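Local coordinates for lipoprotein, putative (Bacillus anthracis, PDB 4NOH), which is a putative lipoprotein of unknown function from an uncharacterised lipoprotein family, possibly a lipid-binding protein, at residues G37-K42 with K92-D97; K88-D93 with M101-N106. One frame throughout, in Å; residues are numbered along the deposited sequence.

Interaction 1: residues G37-K42 with K92-D97; sequences GTVNEK and KDVVID
Val39 sets CG1 trans to its own N (chi1 172°) and CG2 beside that N, spreading the two methyls so that each meets a different side chain of 92-97. Asn40, with CG beside its N (chi1 -57°), brings OD1 of its amide toward the carbonyl of Asp93. Both residues sit at the start of the type I' turn Val39-Lys42, which closes the beta hairpin of strands 26-39 and 42-48 within the large mixed sheet; Val39 N bonds to Lys42 O at 2.8 Å. Across from the hairpin tip lies the outermost strand 95-96, and no direct hydrogen bond joins the two segments. Instead, CG1 of Val39 meets CG1 of Val94 at 3.9 Å, while CG2 of Val39 lies 3.9 Å from CG1 of Ile96, each pair of side chains crossing at roughly a right angle. Both methyls of Val39 also approach the carbonyl O of Val95, CG2 the closer at 3.6 Å. Met118 and Val44 line the same apolar patch. At its more exposed border a single water bridges the segments: it donates to OD1 of Asn40 and to the carbonyl O of Asp93 (2.8 Å), and accepts from Val95 N at 3.0 Å.

Interaction 2: residues K88-D93 with M101-N106; sequences KEEQKD and MKYEGN
The Tyr103 ring packs with one face against the backbone of Glu90 and Gln91, and its main apolar contact is a CH-pi interaction: CA of Glu90 stands 3.6 Å from the ring centroid, only 10° off the normal, and Gln91 N lies over the same face. Gly105 N covers the opposite face, 3.4 Å above the plane, so the ring is sandwiched between the loop and its own chain. Tyr103 reaches this place with CG trans to its N (chi1 -175°), a torsion that lays the ring along the segment toward Asn106; CB stays behind at the carbonyl of Gln91. The carbonyl O of Glu89 approaches CE1 obliquely at 3.1 Å. Farther along, the Asn106 amide packs against the backbone of Lys88, OD1 lying 3.6 Å from CA of Lys88.

The two segments run in nearly opposite directions, 156° apart, where the loop leading from strand 84-86 to strand 95-96 passes over strand 99-103 of the mixed sheet.

No direct hydrogen bond crosses this contact; the polar links between the segments run through water. The carbonyl O of Met101, a selenomethionine, receives two waters, one also donating to Gln91 O (2.8 Å) and the other to Lys92 O (2.9 Å). At the other end, ND2 of Asn106 donates to a third water at 3.1 Å, which Lys88 NZ reaches weakly. Outside the two segments, the phenol OH of Tyr103 is hydrogen-bonded to the carbonyl of Ala87, which fixes the far end of the ring, and OD1 of Asn106 takes a hydrogen bond from Arg113.

Overall arrangement
Interaction 1 is partly buried, with Val94 and Ile96 in the interior, whereas interaction 2 is a surface contact in which Met101 is the buried residue. They share Lys92 and Asp93, where the loop of interaction 2 passes into the edge-strand segment of interaction 1. Both reach the same mixed sheet: strands 95-96 and 99-103 are neighbours at its edge, with a probable hydrogen bond from Met101 N to Val94 O at 2.8 Å, whereas interaction 1 also brings in the hairpin 26-48. Aliphatic methyls dominate interaction 1, between two strands that are not neighbours in the sheet; interaction 2 instead relies on an aromatic face against backbone. One water borders the methyl patch, against three along the loop.

Interaction 1: residues G37-K42 with K92-D97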
ATOM      1  N   GLY A  37       4.978 -10.350   2.983  1.00 16.18           N
ATOM      2  CA  GLY A  37       5.758 -11.565   2.857  1.00 18.28           C
ATOM      3  C   GLY A  37       7.008 -11.333   2.042  1.00 18.91           C
ATOM      4  O   GLY A  37       7.397 -10.198   1.790  1.00 17.00           O
ATOM      5  N   THR A  38       7.684 -12.422   1.704  1.00 23.12           N
ATOM      6  CA  THR A  38       8.841 -12.364   0.819  1.00 27.20           C
ATOM      7  C   THR A  38       8.659 -13.336  -0.340  1.00 31.69           C
ATOM      8  O   THR A  38       7.926 -14.335  -0.238  1.00 33.94           O
ATOM      9  CB  THR A  38      10.134 -12.772   1.499  1.00 31.54           C
ATOM     10  OG1 THR A  38       9.948 -14.049   2.117  1.00 35.23           O
ATOM     11  CG2 THR A  38      10.573 -11.748   2.516  1.00 29.25           C
ATOM     12  N   VAL A  39       9.315 -13.023  -1.443  1.00 32.57           N
ATOM     13  CA  VAL A  39       9.346 -13.886  -2.619  1.00 35.91           C
ATOM     14  C   VAL A  39      10.669 -13.566  -3.295  1.00 36.82           C
ATOM     15  O   VAL A  39      10.890 -12.421  -3.686  1.00 38.54           O
ATOM     16  CB  VAL A  39       8.198 -13.614  -3.612  1.00 37.73           C
ATOM     17  CG1 VAL A  39       8.413 -14.404  -4.899  1.00 40.07           C
ATOM     18  CG2 VAL A  39       6.862 -13.982  -3.006  1.00 38.99           C
ATOM     19  N   ASN A  40      11.550 -14.562  -3.401  1.00 40.03           N
ATOM     20  CA  ASN A  40      12.852 -14.375  -4.047  1.00 40.04           C
ATOM     21  C   ASN A  40      13.739 -13.317  -3.352  1.00 37.69           C
ATOM     22  O   ASN A  40      14.329 -12.481  -4.025  1.00 36.79           O
ATOM     23  CB  ASN A  40      12.630 -13.966  -5.517  1.00 43.89           C
ATOM     24  CG  ASN A  40      11.798 -14.976  -6.298  1.00 46.07           C
ATOM     25  OD1 ASN A  40      10.934 -14.603  -7.103  1.00 42.90           O
ATOM     26  ND2 ASN A  40      12.057 -16.263  -6.066  1.00 47.38           N
ATOM     27  N   GLU A  41      13.848 -13.372  -2.021  1.00 33.06           N
ATOM     28  CA  GLU A  41      14.631 -12.393  -1.232  1.00 31.96           C
ATOM     29  C   GLU A  41      14.106 -10.943  -1.313  1.00 27.86           C
ATOM     30  O   GLU A  41      14.785 -10.016  -0.876  1.00 28.49           O
ATOM     31  CB  GLU A  41      16.117 -12.422  -1.603  1.00 36.47           C
ATOM     32  CG  GLU A  41      16.862 -13.630  -1.067  1.00 40.26           C
ATOM     33  CD  GLU A  41      18.334 -13.611  -1.425  1.00 44.29           C
ATOM     34  OE1 GLU A  41      18.933 -12.514  -1.546  1.00 44.79           O
ATOM     35  OE2 GLU A  41      18.902 -14.708  -1.572  1.00 47.19           O
ATOM     36  N   LYS A  42      12.902 -10.761  -1.854  1.00 25.07           N
ATOM     37  CA  LYS A  42      12.280  -9.434  -1.973  1.00 23.28           C
ATOM     38  C   LYS A  42      11.010  -9.404  -1.167  1.00 19.78           C
ATOM     39  O   LYS A  42      10.368 -10.430  -0.987  1.00 21.81           O
ATOM     40  CB  LYS A  42      11.917  -9.136  -3.428  1.00 25.23           C
ATOM     41  CG  LYS A  42      13.105  -9.091  -4.384  1.00 28.58           C
ATOM     42  CD  LYS A  42      14.068  -7.975  -4.028  1.00 32.30           C
ATOM     43  CE  LYS A  42      15.180  -7.784  -5.067  1.00 36.70           C
ATOM     44  NZ  LYS A  42      14.643  -7.228  -6.346  1.00 37.75           N
ATOM     45  N   LYS A  92       8.101 -12.285 -13.948  1.00 27.11           N
ATOM     46  CA  LYS A  92       7.114 -13.279 -14.364  1.00 28.07           C
ATOM     47  C   LYS A  92       7.190 -14.556 -13.545  1.00 29.24           C
ATOM     48  O   LYS A  92       6.403 -15.469 -13.780  1.00 30.61           O
ATOM     49  CB  LYS A  92       7.250 -13.602 -15.859  1.00 30.70           C
ATOM     50  CG  LYS A  92       6.963 -12.405 -16.746  1.00 32.65           C
ATOM     51  CD  LYS A  92       6.951 -12.741 -18.228  1.00 35.66           C
ATOM     52  CE  LYS A  92       5.696 -13.474 -18.634  1.00 37.01           C
ATOM     53  NZ  LYS A  92       5.581 -13.522 -20.115  1.00 40.63           N
ATOM     54  N   ASP A  93       8.113 -14.624 -12.588  1.00 28.29           N
ATOM     55  CA  ASP A  93       8.296 -15.838 -11.784  1.00 32.36           C
ATOM     56  C   ASP A  93       7.972 -15.633 -10.316  1.00 30.47           C
ATOM     57  O   ASP A  93       8.523 -16.312  -9.446  1.00 33.17           O
ATOM     58  CB  ASP A  93       9.741 -16.325 -11.923  1.00 36.42           C
ATOM     59  CG  ASP A  93      10.107 -16.643 -13.355  1.00 41.82           C
ATOM     60  OD1 ASP A  93       9.205 -17.028 -14.132  1.00 47.31           O
ATOM     61  OD2 ASP A  93      11.299 -16.528 -13.706  1.00 51.46           O
ATOM     62  N   VAL A  94       7.054 -14.715 -10.035  1.00 26.12           N
ATOM     63  CA  VAL A  94       6.652 -14.449  -8.668  1.00 25.92           C
ATOM     64  C   VAL A  94       5.577 -15.456  -8.296  1.00 26.70           C
ATOM     65  O   VAL A  94       4.494 -15.433  -8.877  1.00 26.03           O
ATOM     66  CB  VAL A  94       6.128 -13.004  -8.502  1.00 24.89           C
ATOM     67  CG1 VAL A  94       5.603 -12.762  -7.104  1.00 25.84           C
ATOM     68  CG2 VAL A  94       7.258 -12.044  -8.810  1.00 23.96           C
ATOM     69  N   VAL A  95       5.901 -16.350  -7.357  1.00 27.82           N
ATOM     70  CA  VAL A  95       4.979 -17.370  -6.883  1.00 27.84           C
ATOM     71  C   VAL A  95       4.618 -17.101  -5.438  1.00 28.10           C
ATOM     72  O   VAL A  95       5.486 -16.973  -4.573  1.00 30.29           O
ATOM     73  CB  VAL A  95       5.572 -18.779  -6.990  1.00 30.50           C
ATOM     74  CG1 VAL A  95       4.595 -19.808  -6.439  1.00 30.09           C
ATOM     75  CG2 VAL A  95       5.910 -19.074  -8.434  1.00 32.26           C
ATOM     76  N   ILE A  96       3.322 -17.006  -5.202  1.00 28.56           N
ATOM     77  CA  ILE A  96       2.783 -16.747  -3.883  1.00 30.65           C
ATOM     78  C   ILE A  96       1.792 -17.847  -3.555  1.00 30.13           C
ATOM     79  O   ILE A  96       0.815 -18.057  -4.281  1.00 27.74           O
ATOM     80  CB  ILE A  96       2.120 -15.352  -3.827  1.00 28.91           C
ATOM     81  CG1 ILE A  96       3.169 -14.287  -4.121  1.00 29.46           C
ATOM     82  CG2 ILE A  96       1.463 -15.106  -2.471  1.00 30.48           C
ATOM     83  CD1 ILE A  96       2.624 -12.890  -4.142  1.00 29.32           C
ATOM     84  N   ASP A  97       2.095 -18.595  -2.498  1.00 33.37           N
ATOM     85  CA  ASP A  97       1.248 -19.690  -2.052  1.00 36.71           C
ATOM     86  C   ASP A  97       1.012 -20.681  -3.212  1.00 37.09           C
ATOM     87  O   ASP A  97      -0.109 -21.128  -3.453  1.00 37.82           O
ATOM     88  CB  ASP A  97      -0.068 -19.110  -1.500  1.00 38.29           C
ATOM     89  CG  ASP A  97      -0.805 -20.073  -0.581  1.00 41.34           C
ATOM     90  OD1 ASP A  97      -0.177 -21.047  -0.089  1.00 43.42           O
ATOM     91  OD2 ASP A  97      -2.008 -19.841  -0.319  1.00 40.31           O
TER
HETATM   92  O   HOH W   1       8.757 -16.929  -6.691  1.00 32.48           O

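Interaction 2: residues K88-D93 with M101-N106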
ATOM      1  N   LYS A  88       9.044  -2.898  -9.993  1.00 17.64           N
ATOM      2  CA  LYS A  88       9.829  -1.942 -10.766  1.00 21.08           C
ATOM      3  C   LYS A  88      10.180  -2.464 -12.153  1.00 21.96           C
ATOM      4  O   LYS A  88      10.191  -1.703 -13.119  1.00 25.47           O
ATOM      5  CB  LYS A  88      11.101  -1.611 -10.008  1.00 23.54           C
ATOM      6  CG  LYS A  88      12.012  -0.657 -10.747  1.00 29.73           C
ATOM      7  CD  LYS A  88      13.341  -0.512 -10.036  1.00 32.98           C
ATOM      8  CE  LYS A  88      14.292   0.349 -10.852  1.00 37.05           C
ATOM      9  NZ  LYS A  88      13.711   1.703 -11.063  1.00 37.96           N
ATOM     10  N   GLU A  89      10.517  -3.746 -12.218  1.00 21.37           N
ATOM     11  CA  GLU A  89      10.917  -4.405 -13.461  1.00 25.21           C
ATOM     12  C   GLU A  89       9.957  -5.559 -13.721  1.00 24.31           C
ATOM     13  O   GLU A  89       9.225  -5.969 -12.830  1.00 20.61           O
ATOM     14  CB  GLU A  89      12.335  -4.985 -13.311  1.00 27.28           C
ATOM     15  CG  GLU A  89      13.365  -4.004 -12.752  1.00 31.65           C
ATOM     16  CD  GLU A  89      14.762  -4.596 -12.605  1.00 34.57           C
ATOM     17  OE1 GLU A  89      15.693  -3.824 -12.245  1.00 41.97           O
ATOM     18  OE2 GLU A  89      14.946  -5.819 -12.860  1.00 38.61           O
ATOM     19  N   GLU A  90       9.978  -6.084 -14.943  1.00 25.17           N
ATOM     20  CA  GLU A  90       9.158  -7.244 -15.292  1.00 26.60           C
ATOM     21  C   GLU A  90       9.576  -8.389 -14.386  1.00 26.08           C
ATOM     22  O   GLU A  90      10.768  -8.642 -14.217  1.00 29.59           O
ATOM     23  CB  GLU A  90       9.431  -7.639 -16.749  1.00 29.44           C
ATOM     24  CG  GLU A  90       8.695  -8.884 -17.239  1.00 31.57           C
ATOM     25  CD  GLU A  90       8.944  -9.153 -18.711  1.00 35.23           C
ATOM     26  OE1 GLU A  90      10.108  -9.002 -19.181  1.00 38.10           O
ATOM     27  OE2 GLU A  90       7.970  -9.529 -19.395  1.00 37.92           O
ATOM     28  N   GLN A  91       8.596  -9.060 -13.798  1.00 26.95           N
ATOM     29  CA  GLN A  91       8.811 -10.188 -12.902  1.00 28.13           C
ATOM     30  C   GLN A  91       7.735 -11.201 -13.266  1.00 27.67           C
ATOM     31  O   GLN A  91       6.578 -10.988 -12.955  1.00 25.94           O
ATOM     32  CB  GLN A  91       8.641  -9.742 -11.439  1.00 30.65           C
ATOM     33  CG  GLN A  91       9.660  -8.720 -10.963  1.00 32.33           C
ATOM     34  CD  GLN A  91      11.056  -9.291 -10.792  1.00 38.82           C
ATOM     35  OE1 GLN A  91      11.233 -10.492 -10.606  1.00 45.01           O
ATOM     36  NE2 GLN A  91      12.059  -8.417 -10.821  1.00 39.83           N
ATOM     37  N   LYS A  92       8.101 -12.285 -13.948  1.00 27.11           N
ATOM     38  CA  LYS A  92       7.114 -13.279 -14.364  1.00 28.07           C
ATOM     39  C   LYS A  92       7.190 -14.556 -13.545  1.00 29.24           C
ATOM     40  O   LYS A  92       6.403 -15.469 -13.780  1.00 30.61           O
ATOM     41  CB  LYS A  92       7.250 -13.602 -15.859  1.00 30.70           C
ATOM     42  CG  LYS A  92       6.963 -12.405 -16.746  1.00 32.65           C
ATOM     43  CD  LYS A  92       6.951 -12.741 -18.228  1.00 35.66           C
ATOM     44  CE  LYS A  92       5.696 -13.474 -18.634  1.00 37.01           C
ATOM     45  NZ  LYS A  92       5.581 -13.522 -20.115  1.00 40.63           N
ATOM     46  N   ASP A  93       8.113 -14.624 -12.588  1.00 28.29           N
ATOM     47  CA  ASP A  93       8.296 -15.838 -11.784  1.00 32.36           C
ATOM     48  C   ASP A  93       7.972 -15.633 -10.316  1.00 30.47           C
ATOM     49  O   ASP A  93       8.523 -16.312  -9.446  1.00 33.17           O
ATOM     50  CB  ASP A  93       9.741 -16.325 -11.923  1.00 36.42           C
ATOM     51  CG  ASP A  93      10.107 -16.643 -13.355  1.00 41.82           C
ATOM     52  OD1 ASP A  93       9.205 -17.028 -14.132  1.00 47.31           O
ATOM     53  OD2 ASP A  93      11.299 -16.528 -13.706  1.00 51.46           O
HETATM   54  N   MSE A 101       2.063 -15.162 -10.262  1.00 20.93           N
HETATM   55  CA  MSE A 101       1.415 -13.896 -10.502  1.00 19.83           C
HETATM   56  C   MSE A 101       1.684 -13.394 -11.892  1.00 19.98           C
HETATM   57  O   MSE A 101       2.725 -13.677 -12.491  1.00 21.91           O
HETATM   58  CB  MSE A 101       1.989 -12.843  -9.546  1.00 18.10           C
HETATM   59  CG  MSE A 101       1.813 -13.172  -8.055  1.00 17.38           C
HETATM   60 SE   MSE A 101      -0.071 -13.119  -7.457  1.00 18.78          SE
HETATM   61  CE  MSE A 101      -0.351 -15.064  -7.411  1.00 19.49           C
ATOM     62  N   LYS A 102       0.743 -12.625 -12.413  1.00 19.03           N
ATOM     63  CA  LYS A 102       0.888 -11.988 -13.714  1.00 20.48           C
ATOM     64  C   LYS A 102       1.429 -10.575 -13.538  1.00 18.75           C
ATOM     65  O   LYS A 102       0.865  -9.785 -12.774  1.00 16.52           O
ATOM     66  CB  LYS A 102      -0.473 -11.894 -14.360  1.00 24.41           C
ATOM     67  CG  LYS A 102      -0.495 -11.323 -15.745  1.00 30.09           C
ATOM     68  CD  LYS A 102      -1.911 -10.911 -16.146  1.00 35.42           C
ATOM     69  CE  LYS A 102      -2.956 -11.955 -15.830  1.00 37.77           C
ATOM     70  NZ  LYS A 102      -4.280 -11.436 -16.261  1.00 40.28           N
ATOM     71  N   TYR A 103       2.490 -10.238 -14.271  1.00 19.46           N
ATOM     72  CA  TYR A 103       3.058  -8.886 -14.139  1.00 18.48           C
ATOM     73  C   TYR A 103       2.134  -7.828 -14.735  1.00 19.00           C
ATOM     74  O   TYR A 103       1.728  -7.946 -15.905  1.00 21.45           O
ATOM     75  CB  TYR A 103       4.424  -8.791 -14.818  1.00 20.22           C
ATOM     76  CG  TYR A 103       5.106  -7.471 -14.625  1.00 20.35           C
ATOM     77  CD1 TYR A 103       5.565  -7.092 -13.369  1.00 19.36           C
ATOM     78  CD2 TYR A 103       5.312  -6.591 -15.697  1.00 21.50           C
ATOM     79  CE1 TYR A 103       6.192  -5.888 -13.171  1.00 19.35           C
ATOM     80  CE2 TYR A 103       5.945  -5.373 -15.501  1.00 21.52           C
ATOM     81  CZ  TYR A 103       6.387  -5.033 -14.237  1.00 20.83           C
ATOM     82  OH  TYR A 103       7.036  -3.815 -14.042  1.00 20.39           O
ATOM     83  N   GLU A 104       1.860  -6.771 -13.961  1.00 17.99           N
ATOM     84  CA  GLU A 104       0.987  -5.680 -14.407  1.00 18.35           C
ATOM     85  C   GLU A 104       1.631  -4.287 -14.338  1.00 19.60           C
ATOM     86  O   GLU A 104       0.932  -3.298 -14.296  1.00 22.43           O
ATOM     87  CB  GLU A 104      -0.352  -5.704 -13.669  1.00 19.24           C
ATOM     88  CG  GLU A 104      -1.225  -6.894 -14.034  1.00 20.16           C
ATOM     89  CD  GLU A 104      -1.892  -6.786 -15.391  1.00 24.98           C
ATOM     90  OE1 GLU A 104      -1.718  -5.777 -16.117  1.00 29.11           O
ATOM     91  OE2 GLU A 104      -2.614  -7.734 -15.745  1.00 27.51           O
ATOM     92  N   GLY A 105       2.957  -4.209 -14.315  1.00 18.63           N
ATOM     93  CA  GLY A 105       3.598  -2.917 -14.400  1.00 18.69           C
ATOM     94  C   GLY A 105       4.164  -2.353 -13.123  1.00 16.84           C
ATOM     95  O   GLY A 105       4.094  -2.969 -12.049  1.00 16.39           O
ATOM     96  N   ASN A 106       4.762  -1.184 -13.275  1.00 17.45           N
ATOM     97  CA  ASN A 106       5.401  -0.490 -12.177  1.00 16.21           C
ATOM     98  C   ASN A 106       4.424   0.472 -11.526  1.00 16.97           C
ATOM     99  O   ASN A 106       4.359   1.675 -11.866  1.00 18.92           O
ATOM    100  CB  ASN A 106       6.654   0.238 -12.652  1.00 17.58           C
ATOM    101  CG  ASN A 106       7.465   0.788 -11.514  1.00 17.19           C
ATOM    102  OD1 ASN A 106       7.192   0.486 -10.338  1.00 16.95           O
ATOM    103  ND2 ASN A 106       8.488   1.580 -11.831  1.00 18.14           N
TER
HETATM  104  O   HOH W   2      10.677   2.924 -10.172  1.00 24.77           O
HETATM  105  O   HOH W   3       5.270 -13.103 -11.667  1.00 23.37           O
HETATM  106  O   HOH W   4       3.814 -14.735 -14.803  1.00 31.38           O